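PDB 4QQS: glycoside hydrolase family 43 from Halothermothrix orenii, which hydrolyses glycosidic bonds with alpha-L-arabinofuranosidase activity, and probably takes part in the breakdown of xylan and related plant polysaccharides. Local coordinates for residues N148-G152 against I153-Q157. Sequence-based numbering, arbitrary orientation.
Sequences NIING and IHISQ
Ile150 and Ile153 form the hydrogen-bonded pair that closes a two-residue beta hairpin, Ile150 N to Ile153 O at 2.9 Å and Ile153 N to Ile150 O at 3.0 Å, round a type I' turn with Asn151 and Gly152 at its corners. One step further from the turn, Ile149 and His154 make a non-hydrogen-bonded pair whose side chains run alongside each other. CG1 of Ile149 sits over one face of the imidazole, 3.7 Å from the ring centroid, a CH-pi contact; His154 also stacks on Trp191, and a water at its ring edge links ND1 to Gly152 O. Beyond this pair Ile155 N donates to Asn148 O (2.9 Å), and the Asn148 amide takes over from the backbone. With CG anti to the backbone N (chi1 -163°), its ND2 reaches both Ile155 O at 2.9 Å, in a bent bond, and Gln157 OE1 at 3.0 Å, in a straight one that meets the oxygen from above its carbonyl plane. CD1 of Ile150 packs against Ile155 CG2 (3.8 Å) and the Gln157 amide, which Tyr159 and Gln179 also hold. A leucine in place of Asn148 would probably leave Ile155 O without this donor and Gln157 OE1 with one bond fewer. One buried carboxamide thus ties together the two arms of this outlying beta-propeller hairpin, at Gln157, whose side chain is about 9 Å from that of Glu195, the predicted proton donor.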
ATOM      1  N   ASN A 148     -10.052 -17.083   3.290  1.00  9.11           N
ATOM      2  CA  ASN A 148      -9.407 -17.779   2.172  1.00  8.89           C
ATOM      3  C   ASN A 148      -8.544 -18.886   2.735  1.00  9.12           C
ATOM      4  O   ASN A 148      -7.477 -18.618   3.273  1.00 10.78           O
ATOM      5  CB  ASN A 148      -8.571 -16.771   1.378  1.00  8.86           C
ATOM      6  CG  ASN A 148      -8.203 -17.249  -0.005  1.00  8.68           C
ATOM      7  OD1 ASN A 148      -8.907 -18.062  -0.618  1.00 11.03           O
ATOM      8  ND2 ASN A 148      -7.142 -16.686  -0.543  1.00  8.54           N
ATOM      9  N   ILE A 149      -9.035 -20.123   2.657  1.00 10.32           N
ATOM     10  CA  ILE A 149      -8.318 -21.277   3.191  1.00 11.21           C
ATOM     11  C   ILE A 149      -8.030 -22.200   2.022  1.00 10.22           C
ATOM     12  O   ILE A 149      -8.946 -22.630   1.308  1.00 11.65           O
ATOM     13  CB  ILE A 149      -9.134 -22.024   4.267  1.00 13.18           C
ATOM     14  CG1 ILE A 149      -9.536 -21.076   5.395  1.00 14.83           C
ATOM     15  CG2 ILE A 149      -8.342 -23.207   4.822  1.00 14.21           C
ATOM     16  CD1 ILE A 149     -10.494 -21.687   6.380  1.00 16.18           C
ATOM     17  N   ILE A 150      -6.755 -22.501   1.810  1.00  9.69           N
ATOM     18  CA  ILE A 150      -6.337 -23.370   0.714  1.00 10.02           C
ATOM     19  C   ILE A 150      -5.415 -24.426   1.311  1.00 10.67           C
ATOM     20  O   ILE A 150      -4.390 -24.098   1.927  1.00 10.97           O
ATOM     21  CB  ILE A 150      -5.616 -22.590  -0.410  1.00 10.77           C
ATOM     22  CG1 ILE A 150      -6.530 -21.496  -0.975  1.00 11.20           C
ATOM     23  CG2 ILE A 150      -5.166 -23.548  -1.504  1.00 11.00           C
ATOM     24  CD1 ILE A 150      -5.862 -20.586  -1.996  1.00 12.12           C
ATOM     25  N   ASN A 151      -5.811 -25.685   1.160  1.00 12.00           N
ATOM     26  CA  ASN A 151      -5.057 -26.814   1.696  1.00 13.61           C
ATOM     27  C   ASN A 151      -4.682 -26.602   3.154  1.00 13.32           C
ATOM     28  O   ASN A 151      -3.542 -26.837   3.582  1.00 14.18           O
ATOM     29  CB  ASN A 151      -3.860 -27.119   0.804  1.00 16.32           C
ATOM     30  CG  ASN A 151      -4.295 -27.708  -0.538  1.00 19.01           C
ATOM     31  OD1 ASN A 151      -5.241 -28.502  -0.603  1.00 20.36           O
ATOM     32  ND2 ASN A 151      -3.635 -27.301  -1.605  1.00 20.41           N
ATOM     33  N   GLY A 152      -5.680 -26.157   3.909  1.00 13.37           N
ATOM     34  CA  GLY A 152      -5.548 -25.994   5.343  1.00 13.68           C
ATOM     35  C   GLY A 152      -4.915 -24.706   5.822  1.00 13.38           C
ATOM     36  O   GLY A 152      -4.897 -24.474   7.025  1.00 14.81           O
ATOM     37  N   ILE A 153      -4.403 -23.886   4.906  1.00 11.71           N
ATOM     38  CA  ILE A 153      -3.696 -22.660   5.252  1.00 10.72           C
ATOM     39  C   ILE A 153      -4.623 -21.465   5.056  1.00  9.37           C
ATOM     40  O   ILE A 153      -5.237 -21.338   3.994  1.00  9.33           O
ATOM     41  CB  ILE A 153      -2.454 -22.478   4.348  1.00 11.09           C
ATOM     42  CG1 ILE A 153      -1.566 -23.724   4.371  1.00 12.69           C
ATOM     43  CG2 ILE A 153      -1.660 -21.253   4.753  1.00 11.22           C
ATOM     44  CD1 ILE A 153      -1.125 -24.155   5.756  1.00 14.18           C
ATOM     45  N   HIS A 154      -4.718 -20.589   6.058  1.00  8.85           N
ATOM     46  CA  HIS A 154      -5.385 -19.300   5.872  1.00  8.83           C
ATOM     47  C   HIS A 154      -4.394 -18.410   5.154  1.00  7.88           C
ATOM     48  O   HIS A 154      -3.340 -18.091   5.708  1.00  8.85           O
ATOM     49  CB  HIS A 154      -5.741 -18.662   7.212  1.00 10.16           C
ATOM     50  CG  HIS A 154      -7.001 -19.185   7.830  1.00 13.87           C
ATOM     51  ND1 HIS A 154      -7.042 -20.342   8.571  1.00 16.45           N
ATOM     52  CD2 HIS A 154      -8.267 -18.700   7.835  1.00 15.25           C
ATOM     53  CE1 HIS A 154      -8.271 -20.553   9.012  1.00 16.82           C
ATOM     54  NE2 HIS A 154      -9.035 -19.567   8.582  1.00 16.87           N
ATOM     55  N   ILE A 155      -4.704 -18.022   3.920  1.00  7.52           N
ATOM     56  CA  ILE A 155      -3.696 -17.455   3.038  1.00  7.21           C
ATOM     57  C   ILE A 155      -4.209 -16.224   2.314  1.00  6.85           C
ATOM     58  O   ILE A 155      -5.286 -16.250   1.708  1.00  7.88           O
ATOM     59  CB  ILE A 155      -3.182 -18.544   2.044  1.00  8.30           C
ATOM     60  CG1 ILE A 155      -2.006 -18.042   1.213  1.00  8.69           C
ATOM     61  CG2 ILE A 155      -4.298 -19.101   1.182  1.00  9.41           C
ATOM     62  CD1 ILE A 155      -1.222 -19.178   0.549  1.00 10.39           C
ATOM     63  N   SER A 156      -3.443 -15.138   2.405  1.00  6.08           N
ATOM     64  CA  SER A 156      -3.708 -13.941   1.623  1.00  6.26           C
ATOM     65  C   SER A 156      -2.968 -14.016   0.301  1.00  6.11           C
ATOM     66  O   SER A 156      -1.746 -14.187   0.273  1.00  6.85           O
ATOM     67  CB  SER A 156      -3.312 -12.678   2.384  1.00  6.73           C
ATOM     68  OG  SER A 156      -4.223 -12.427   3.440  1.00  7.46           O
ATOM     69  N   GLN A 157      -3.725 -13.927  -0.789  1.00  5.98           N
ATOM     70  CA  GLN A 157      -3.213 -13.976  -2.157  1.00  5.81           C
ATOM     71  C   GLN A 157      -3.461 -12.643  -2.851  1.00  5.59           C
ATOM     72  O   GLN A 157      -4.481 -11.999  -2.591  1.00  6.32           O
ATOM     73  CB  GLN A 157      -3.964 -15.039  -2.960  1.00  6.56           C
ATOM     74  CG  GLN A 157      -3.962 -16.439  -2.396  1.00  7.27           C
ATOM     75  CD  GLN A 157      -4.876 -17.321  -3.223  1.00  7.81           C
ATOM     76  OE1 GLN A 157      -6.071 -17.051  -3.321  1.00  8.21           O
ATOM     77  NE2 GLN A 157      -4.315 -18.332  -3.874  1.00  8.93           N
TER
HETATM   78  O   HOH W   1      -4.722 -22.544   8.951  1.00 21.02           O